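Processed glycerol phosphate lipoteichoic acid synthase 2 (Bacillus subtilis, PDB 2W8D) belongs to the sulfatase family as a lipoteichoic acid synthase, its C-terminal domain having an alkaline-phosphatase-like fold that holds a magnesium ion. Local coordinates at residues G101-F104 against V105-Q109; H130-T133 against Q134-N138; W137-N140 against E141-A145; F151-S154 against A155-D158. One frame throughout, in Å; residues are numbered along the deposited sequence.

Interaction 1: residues G101-F104 against V105-Q109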
# COMPACT_ATOMS: atom_id res chain seq x y z
N GLY A 101 7.14 10.15 -13.93
CA GLY A 101 8.38 9.64 -13.41
C GLY A 101 8.20 9.13 -11.99
O GLY A 101 7.08 9.08 -11.44
N SER A 102 9.30 8.74 -11.38
CA SER A 102 9.29 8.04 -10.13
C SER A 102 9.86 8.94 -9.02
O SER A 102 11.00 9.45 -9.13
CB SER A 102 10.13 6.77 -10.25
OG SER A 102 10.55 6.38 -8.95
N VAL A 103 9.07 9.09 -7.95
CA VAL A 103 9.53 9.86 -6.80
C VAL A 103 10.75 9.20 -6.10
O VAL A 103 11.64 9.90 -5.67
CB VAL A 103 8.39 10.13 -5.75
CG1 VAL A 103 7.77 8.83 -5.22
CG2 VAL A 103 8.93 11.01 -4.59
N PHE A 104 10.78 7.87 -6.02
CA PHE A 104 11.96 7.15 -5.50
C PHE A 104 13.24 7.48 -6.25
O PHE A 104 14.30 7.66 -5.64
CB PHE A 104 11.76 5.63 -5.52
CG PHE A 104 11.36 5.05 -4.18
CD1 PHE A 104 10.21 5.49 -3.52
CD2 PHE A 104 12.14 4.04 -3.57
CE1 PHE A 104 9.80 4.91 -2.27
CE2 PHE A 104 11.75 3.48 -2.32
CZ PHE A 104 10.59 3.92 -1.67
N VAL A 105 13.15 7.52 -7.59
CA VAL A 105 14.31 7.80 -8.40
C VAL A 105 14.71 9.26 -8.30
O VAL A 105 15.90 9.56 -8.27
CB VAL A 105 14.05 7.44 -9.89
CG1 VAL A 105 15.24 7.85 -10.77
CG2 VAL A 105 13.73 5.96 -10.04
N ASN A 106 13.74 10.18 -8.25
CA ASN A 106 14.09 11.60 -8.48
C ASN A 106 14.13 12.48 -7.23
O ASN A 106 14.75 13.54 -7.25
CB ASN A 106 13.17 12.21 -9.54
CG ASN A 106 13.45 11.67 -10.92
OD1 ASN A 106 14.58 11.64 -11.36
ND2 ASN A 106 12.41 11.24 -11.61
N LYS A 107 13.50 12.04 -6.14
CA LYS A 107 13.35 12.88 -4.96
C LYS A 107 13.97 12.29 -3.73
O LYS A 107 13.59 12.65 -2.60
CB LYS A 107 11.86 13.11 -4.68
CG LYS A 107 11.15 13.91 -5.72
CD LYS A 107 11.79 15.28 -5.90
CE LYS A 107 11.01 16.10 -6.90
NZ LYS A 107 11.77 17.34 -7.30
N ALA A 108 14.94 11.39 -3.93
CA ALA A 108 15.58 10.68 -2.80
C ALA A 108 16.48 11.57 -1.93
O ALA A 108 16.85 11.17 -0.82
CB ALA A 108 16.32 9.39 -3.24
N GLN A 109 16.76 12.78 -2.40
CA GLN A 109 17.47 13.79 -1.62
C GLN A 109 16.53 14.77 -0.92
O GLN A 109 16.99 15.67 -0.19
CB GLN A 109 18.46 14.58 -2.47
CG GLN A 109 19.77 13.89 -2.80
CD GLN A 109 20.60 14.78 -3.75
OE1 GLN A 109 20.22 14.96 -4.91
NE2 GLN A 109 21.69 15.39 -3.24

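Interaction 2: residues H130-T133 against Q134-N138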
# COMPACT_ATOMS: atom_id res chain seq x y z
N HIS A 130 13.33 -7.84 0.87
CA HIS A 130 13.00 -7.91 -0.54
C HIS A 130 14.01 -8.78 -1.25
O HIS A 130 15.21 -8.67 -1.01
CB HIS A 130 13.02 -6.51 -1.11
CG HIS A 130 12.59 -6.42 -2.53
ND1 HIS A 130 11.34 -6.85 -2.95
CD2 HIS A 130 13.22 -5.96 -3.62
CE1 HIS A 130 11.24 -6.65 -4.25
NE2 HIS A 130 12.36 -6.10 -4.68
N GLY A 131 13.52 -9.67 -2.10
CA GLY A 131 14.37 -10.67 -2.74
C GLY A 131 14.98 -10.21 -4.05
O GLY A 131 15.00 -10.98 -5.00
N ASN A 132 15.46 -8.97 -4.11
CA ASN A 132 16.05 -8.42 -5.33
C ASN A 132 17.10 -7.40 -4.91
O ASN A 132 17.13 -7.01 -3.75
CB ASN A 132 14.97 -7.77 -6.22
CG ASN A 132 15.50 -7.38 -7.63
OD1 ASN A 132 16.60 -7.75 -8.03
ND2 ASN A 132 14.69 -6.65 -8.38
N THR A 133 17.97 -6.98 -5.82
CA THR A 133 19.01 -6.06 -5.44
C THR A 133 18.43 -4.73 -4.91
O THR A 133 17.36 -4.30 -5.32
CB THR A 133 20.07 -5.85 -6.56
OG1 THR A 133 21.05 -4.92 -6.10
CG2 THR A 133 19.45 -5.31 -7.85
N GLN A 134 19.14 -4.16 -3.94
CA GLN A 134 18.79 -2.89 -3.31
C GLN A 134 18.79 -1.68 -4.25
O GLN A 134 18.19 -0.66 -3.92
CB GLN A 134 19.75 -2.62 -2.14
CG GLN A 134 21.23 -2.45 -2.53
CD GLN A 134 22.12 -2.26 -1.34
OE1 GLN A 134 22.58 -3.23 -0.72
NE2 GLN A 134 22.42 -1.02 -1.02
N THR A 135 19.44 -1.77 -5.40
CA THR A 135 19.46 -0.63 -6.33
C THR A 135 18.16 -0.51 -7.11
O THR A 135 17.88 0.56 -7.65
CB THR A 135 20.58 -0.72 -7.33
OG1 THR A 135 20.42 -1.92 -8.09
CG2 THR A 135 21.95 -0.72 -6.61
N PHE A 136 17.35 -1.59 -7.14
CA PHE A 136 16.11 -1.58 -7.91
C PHE A 136 15.21 -0.48 -7.36
O PHE A 136 15.10 -0.31 -6.16
CB PHE A 136 15.41 -2.95 -7.93
CG PHE A 136 14.53 -3.16 -9.16
CD1 PHE A 136 15.06 -3.76 -10.32
CD2 PHE A 136 13.18 -2.76 -9.17
CE1 PHE A 136 14.26 -3.95 -11.47
CE2 PHE A 136 12.35 -2.93 -10.31
CZ PHE A 136 12.89 -3.52 -11.47
N TRP A 137 14.57 0.27 -8.27
CA TRP A 137 13.80 1.46 -7.90
C TRP A 137 14.56 2.42 -6.99
O TRP A 137 13.94 3.17 -6.25
CB TRP A 137 12.46 1.09 -7.24
CG TRP A 137 11.30 0.73 -8.13
CD1 TRP A 137 10.49 -0.36 -8.01
CD2 TRP A 137 10.81 1.46 -9.28
NE1 TRP A 137 9.53 -0.37 -9.00
CE2 TRP A 137 9.69 0.75 -9.78
CE3 TRP A 137 11.18 2.67 -9.90
CZ2 TRP A 137 8.96 1.18 -10.91
CZ3 TRP A 137 10.45 3.10 -11.00
CH2 TRP A 137 9.35 2.35 -11.50
N ASN A 138 15.89 2.46 -7.05
CA ASN A 138 16.67 3.38 -6.22
C ASN A 138 16.35 3.26 -4.69
O ASN A 138 16.55 4.22 -3.91
CB ASN A 138 16.47 4.82 -6.72
CG ASN A 138 17.57 5.77 -6.27
OD1 ASN A 138 18.73 5.39 -6.23
ND2 ASN A 138 17.22 7.02 -5.98
O HOH W 1 15.38 -2.74 -4.45

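Interaction 3: residues W137-N140 against E141-A145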
# COMPACT_ATOMS: atom_id res chain seq x y z
N TRP A 137 14.57 0.27 -8.27
CA TRP A 137 13.80 1.46 -7.90
C TRP A 137 14.56 2.42 -6.99
O TRP A 137 13.94 3.17 -6.25
CB TRP A 137 12.46 1.09 -7.24
CG TRP A 137 11.30 0.73 -8.13
CD1 TRP A 137 10.49 -0.36 -8.01
CD2 TRP A 137 10.81 1.46 -9.28
NE1 TRP A 137 9.53 -0.37 -9.00
CE2 TRP A 137 9.69 0.75 -9.78
CE3 TRP A 137 11.18 2.67 -9.90
CZ2 TRP A 137 8.96 1.18 -10.91
CZ3 TRP A 137 10.45 3.10 -11.00
CH2 TRP A 137 9.35 2.35 -11.50
N ASN A 138 15.89 2.46 -7.05
CA ASN A 138 16.67 3.38 -6.22
C ASN A 138 16.35 3.26 -4.69
O ASN A 138 16.55 4.22 -3.91
CB ASN A 138 16.47 4.82 -6.72
CG ASN A 138 17.57 5.77 -6.27
OD1 ASN A 138 18.73 5.39 -6.23
ND2 ASN A 138 17.22 7.02 -5.98
N ARG A 139 15.88 2.09 -4.26
CA ARG A 139 15.52 1.90 -2.85
C ARG A 139 16.66 2.20 -1.89
O ARG A 139 16.45 2.79 -0.87
CB ARG A 139 14.98 0.47 -2.58
CG ARG A 139 13.64 0.22 -3.25
CD ARG A 139 13.10 -1.13 -2.88
NE ARG A 139 11.74 -1.32 -3.33
CZ ARG A 139 11.38 -2.05 -4.38
NH1 ARG A 139 10.08 -2.18 -4.69
NH2 ARG A 139 12.31 -2.64 -5.14
N ASN A 140 17.87 1.77 -2.21
CA ASN A 140 18.96 2.01 -1.28
C ASN A 140 19.24 3.50 -1.00
O ASN A 140 19.75 3.83 0.06
CB ASN A 140 20.24 1.23 -1.61
CG ASN A 140 20.89 1.67 -2.89
OD1 ASN A 140 20.33 2.40 -3.67
ND2 ASN A 140 22.11 1.20 -3.11
N GLU A 141 18.91 4.39 -1.92
CA GLU A 141 19.07 5.83 -1.67
C GLU A 141 17.86 6.38 -0.88
O GLU A 141 18.05 7.06 0.13
CB GLU A 141 19.36 6.64 -2.97
CG GLU A 141 19.97 7.98 -2.65
CD GLU A 141 20.06 9.01 -3.80
OE1 GLU A 141 19.54 8.78 -4.95
OE2 GLU A 141 20.66 10.10 -3.51
N MSE A 142 16.65 6.02 -1.29
CA MSE A 142 15.42 6.58 -0.72
C MSE A 142 15.10 6.12 0.71
O MSE A 142 14.54 6.87 1.49
CB MSE A 142 14.22 6.26 -1.62
CG MSE A 142 12.83 6.61 -1.05
SE MSE A 142 12.67 8.57 -0.70
CE MSE A 142 12.02 9.30 -2.42
N TYR A 143 15.42 4.87 1.01
CA TYR A 143 15.21 4.33 2.34
C TYR A 143 16.08 5.05 3.34
O TYR A 143 15.71 5.18 4.49
CB TYR A 143 15.53 2.85 2.38
CG TYR A 143 14.49 1.96 1.75
CD1 TYR A 143 13.24 2.43 1.36
CD2 TYR A 143 14.77 0.62 1.57
CE1 TYR A 143 12.31 1.56 0.75
CE2 TYR A 143 13.87 -0.24 1.01
CZ TYR A 143 12.65 0.21 0.61
OH TYR A 143 11.82 -0.74 0.07
N LYS A 144 17.23 5.54 2.90
CA LYS A 144 18.13 6.22 3.82
C LYS A 144 17.50 7.54 4.21
O LYS A 144 17.56 7.95 5.37
CB LYS A 144 19.47 6.49 3.16
CG LYS A 144 20.27 5.26 2.90
CD LYS A 144 21.52 5.70 2.19
CE LYS A 144 22.69 4.89 2.60
NZ LYS A 144 22.95 3.86 1.61
N ALA A 145 16.87 8.19 3.23
CA ALA A 145 16.17 9.44 3.48
C ALA A 145 14.99 9.18 4.43
O ALA A 145 14.59 10.06 5.20
CB ALA A 145 15.69 10.06 2.15

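Interaction 4: residues F151-S154 against A155-D158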
# COMPACT_ATOMS: atom_id res chain seq x y z
N PHE A 151 18.28 -2.87 5.43
CA PHE A 151 17.74 -3.30 4.16
C PHE A 151 18.19 -4.73 3.86
O PHE A 151 19.29 -4.94 3.43
CB PHE A 151 18.15 -2.30 3.05
CG PHE A 151 17.39 -2.49 1.74
CD1 PHE A 151 16.53 -3.57 1.55
CD2 PHE A 151 17.56 -1.58 0.70
CE1 PHE A 151 15.83 -3.75 0.35
CE2 PHE A 151 16.86 -1.75 -0.52
CZ PHE A 151 16.00 -2.84 -0.69
N PHE A 152 17.32 -5.71 4.09
CA PHE A 152 17.63 -7.10 3.76
C PHE A 152 17.31 -7.39 2.30
O PHE A 152 16.23 -7.89 1.99
CB PHE A 152 16.89 -8.09 4.67
CG PHE A 152 17.34 -8.03 6.11
CD1 PHE A 152 18.56 -8.58 6.49
CD2 PHE A 152 16.57 -7.40 7.07
CE1 PHE A 152 19.01 -8.51 7.83
CE2 PHE A 152 17.00 -7.32 8.40
CZ PHE A 152 18.23 -7.87 8.78
N ASP A 153 18.23 -7.06 1.40
CA ASP A 153 17.97 -7.31 -0.01
C ASP A 153 18.42 -8.73 -0.42
O ASP A 153 18.68 -9.60 0.44
CB ASP A 153 18.60 -6.23 -0.90
CG ASP A 153 20.12 -6.32 -0.94
OD1 ASP A 153 20.71 -7.16 -0.19
OD2 ASP A 153 20.73 -5.55 -1.71
N SER A 154 18.50 -8.96 -1.74
CA SER A 154 18.85 -10.25 -2.32
C SER A 154 20.19 -10.81 -1.87
O SER A 154 20.41 -12.01 -1.98
CB SER A 154 18.74 -10.24 -3.86
OG SER A 154 19.75 -9.45 -4.48
N ALA A 155 21.08 -9.98 -1.35
CA ALA A 155 22.36 -10.50 -0.83
C ALA A 155 22.14 -11.46 0.36
O ALA A 155 23.00 -12.27 0.65
CB ALA A 155 23.32 -9.35 -0.45
N TYR A 156 21.00 -11.37 1.02
CA TYR A 156 20.75 -12.17 2.21
C TYR A 156 19.93 -13.43 1.96
O TYR A 156 19.63 -14.17 2.90
CB TYR A 156 20.04 -11.34 3.28
CG TYR A 156 20.89 -10.28 3.91
CD1 TYR A 156 21.56 -10.51 5.12
CD2 TYR A 156 21.01 -9.01 3.32
CE1 TYR A 156 22.35 -9.52 5.72
CE2 TYR A 156 21.79 -8.02 3.90
CZ TYR A 156 22.44 -8.27 5.09
OH TYR A 156 23.21 -7.25 5.63
N TYR A 157 19.56 -13.67 0.69
CA TYR A 157 18.86 -14.87 0.28
C TYR A 157 19.72 -15.74 -0.64
O TYR A 157 20.56 -15.24 -1.35
CB TYR A 157 17.54 -14.49 -0.39
CG TYR A 157 16.68 -13.63 0.51
CD1 TYR A 157 15.75 -14.21 1.36
CD2 TYR A 157 16.83 -12.24 0.54
CE1 TYR A 157 14.97 -13.45 2.20
CE2 TYR A 157 16.05 -11.46 1.38
CZ TYR A 157 15.13 -12.07 2.21
OH TYR A 157 14.36 -11.33 3.06
N ASP A 158 19.53 -17.05 -0.55
CA ASP A 158 20.09 -18.03 -1.48
C ASP A 158 19.45 -17.88 -2.87
O ASP A 158 18.30 -18.29 -3.09
CB ASP A 158 19.81 -19.44 -0.93
CG ASP A 158 20.64 -20.53 -1.60
OD1 ASP A 158 21.52 -20.21 -2.44
OD2 ASP A 158 20.43 -21.73 -1.27

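Interaction 1: residues G101-F104 against V105-Q109
Val-105 meets Ser-102 through both its backbone and its side chain. The N-H of Val-105 gives a nearly straight hydrogen bond (163°) to the serine hydroxyl, with Val-105 N 3.1 Å from Ser-102 OG. The methyl Val-105 CG2 lies beside the same oxygen, 3.4 Å from Ser-102 OG. The valine torsion accounts for this: CG2 stands next to the backbone N and anti to the carbonyl carbon, and methyl and N-H reach the hydroxyl together. Asn-106 comes next. Its N is 3.0 Å from Ser-102 O in a backbone hydrogen bond and makes a weak second one to Val-103 O. The pattern is that of a helix start. Ser-102 is the N-cap of the short helix 103-106, and its hydroxyl takes up a first-turn amide. Lys-107 is the first residue to leave the helical conformation. Its N still bonds to Val-103 O at 2.9 Å, with the donor tilted 24° from the carbonyl plane. The lysine CB packs on the valine methyl, Val-103 CG2 to Lys-107 CB being 3.6 Å, and the two side chains cross at about a right angle. A bend at chi2 (-58°) then leads the lysine chain away. Ala-108 puts its methyl against the last carbonyl of the first segment, with Ala-108 CB 3.6 Å from Phe-104 O. That carbonyl also accepts from Asn-138 ND2, while the Phe-104 ring packs on Phe-89 and Met-142.

Interaction 2: residues H130-T133 against Q134-N138
Asn-132 and Phe-136 both hold CG opposite their own backbone N, with chi1 at -170° and -154°. These torsions bring the amide of Asn-132 up to the ring of Phe-136. The nitrogen does the touching: Asn-132 ND2 lies 3.5 Å from Phe-136 CD1 and almost as close to CG. It comes in at a slant, with the amide and ring planes 43° apart. The other end of the amide is held by the backbone. Thr-133 N donates to Asn-132 OD1 at 2.7 Å, from above the carbonyl plane, and this bond is consistent with the amide rotation that turns ND2 to the ring. Thr-133 packs on Thr-135, with the methyl Thr-133 CG2 3.5 Å from Thr-135 OG1. The backbone closes the turn: Phe-136 N bonds to Thr-133 O at 3.3 Å, again from above the carbonyl plane. A water bridges this carbonyl to that of Phe-136. It donates to Thr-133 O at 2.7 Å and to Phe-136 O at 3.0 Å. Thr-133 O is therefore gripped by two donors. Beyond the two segments, Gln-134 N bonds to Asp-153 OD2, and Trp-137 NE1 bonds to a phosphate oxygen of the phosphothreonine at position 84. The side chain of Phe-136 is about 8 Å from the magnesium ion. At the centre is a type I beta turn from Thr-133 to Phe-136, in the loop between strand 125-130 and helix 139-145. Such loops at the C-terminal ends of parallel strands line the metal site in alkaline-phosphatase-like folds.

Interaction 3: residues W137-N140 against E141-A145
Asn-138 and Glu-141 meet in the first turn of helix 139-145, the helix of a beta-alpha-beta unit with strands 125-130 and 150-152. Asn-138 sits at the N-cap position, yet its side chain makes no capping bond. It donates instead: Asn-138 ND2 is 3.1 Å from Glu-141 OE1, at 169°. The carboxylate oxygen lies in the amide plane and is met on its anti side. Asn-138 ND2 also donates to Phe-104 O. The backbone oxygen does the helix-starting work. Asn-138 O accepts from Glu-141 N at 3.1 Å, from above its plane, and from Met-142 N at 3.2 Å, nearly along the C=O axis. Arg-139 lies alongside Tyr-143, one turn further along the helix. Arg-139 CB sits over one face of the ring in a CH-pi contact, 4.1 Å from the Tyr-143 centroid. The extended arginine chain brings its CD to 3.2 Å from Tyr-143 OH. Glu-88 takes both Arg-139 NE, by a salt bridge, and Tyr-143 OH, by a hydrogen bond. Met-142, present as selenomethionine, packs on Val-103 of helix 103-106, while Tyr-143 meets Phe-151 of strand 150-152 edge-to-face.

Interaction 4: residues F151-S154 against A155-D158
Asp-153 takes up the amides of Ala-155 and Tyr-156, and here the contact is tight. Its CG stands between the backbone N and the carbonyl carbon (chi1 71°), which turns the carboxylate back over the chain. Asp-153 OD1 then accepts from Ala-155 N at 3.1 Å, from above the carboxylate plane. The backbone oxygen takes the next amide, with Tyr-156 N 3.0 Å from Asp-153 O and a nearly straight bond (167°). The Tyr-157 ring closes this buried side by its edge. Its CD2 lies 3.2 Å from Asp-153 O, and its CE2 lies 3.6 Å from Phe-152 O, both oxygens near the ring plane. A longer bond follows, Tyr-157 N to Ser-154 O at 3.3 Å. Outside the two segments, Tyr-157 OH bonds to Ser-178 OG. Ala-155, though bonded to Asp-153, is exposed.

The more open side is aromatic: Phe-152 and Tyr-156 are only partly buried. Phe-152 sends its edge onto the face of Tyr-156 in a T-shaped pair, the ring centroids of Phe-152 and Tyr-156 5.0 Å apart and the planes at 79°. Phe-152 CD1 sits over the centre of the tyrosine ring, 3.8 Å from Tyr-156 CD1. Phe-152 also stacks on Phe-129. A tetraethylene glycol, probably from the crystallisation liquor, lies about 4 Å from the Tyr-156 side chain. Phe-152 itself is the centre of an inverse gamma turn. Together this is the end of strand 150-152 running into an Asx turn at Asp-153 and a short 3-10 turn.

How the interactions relate
Interaction 2 is the surface contact of the four; the others are partly buried. Interactions 1 and 3 each start a helix. Both use the carbonyl of the N-cap residue, but only in interaction 1 does the cap side chain, a serine hydroxyl, also accept an amide. Helices 103-106 and 139-145 pack together. Interactions 2 and 3 share Trp-137 and Asn-138, the two residues that link the turn to the helix. Interactions 2 and 4 lie at the ends of the neighbouring parallel strands 125-130 and 150-152, joined by Asn-132 O to Ser-154 N. Arg-139 of interaction 3 also reaches Phe-151 of interaction 4. Interactions 1 and 4 do not touch. Aromatic ring pairing within a contact belongs to interaction 4.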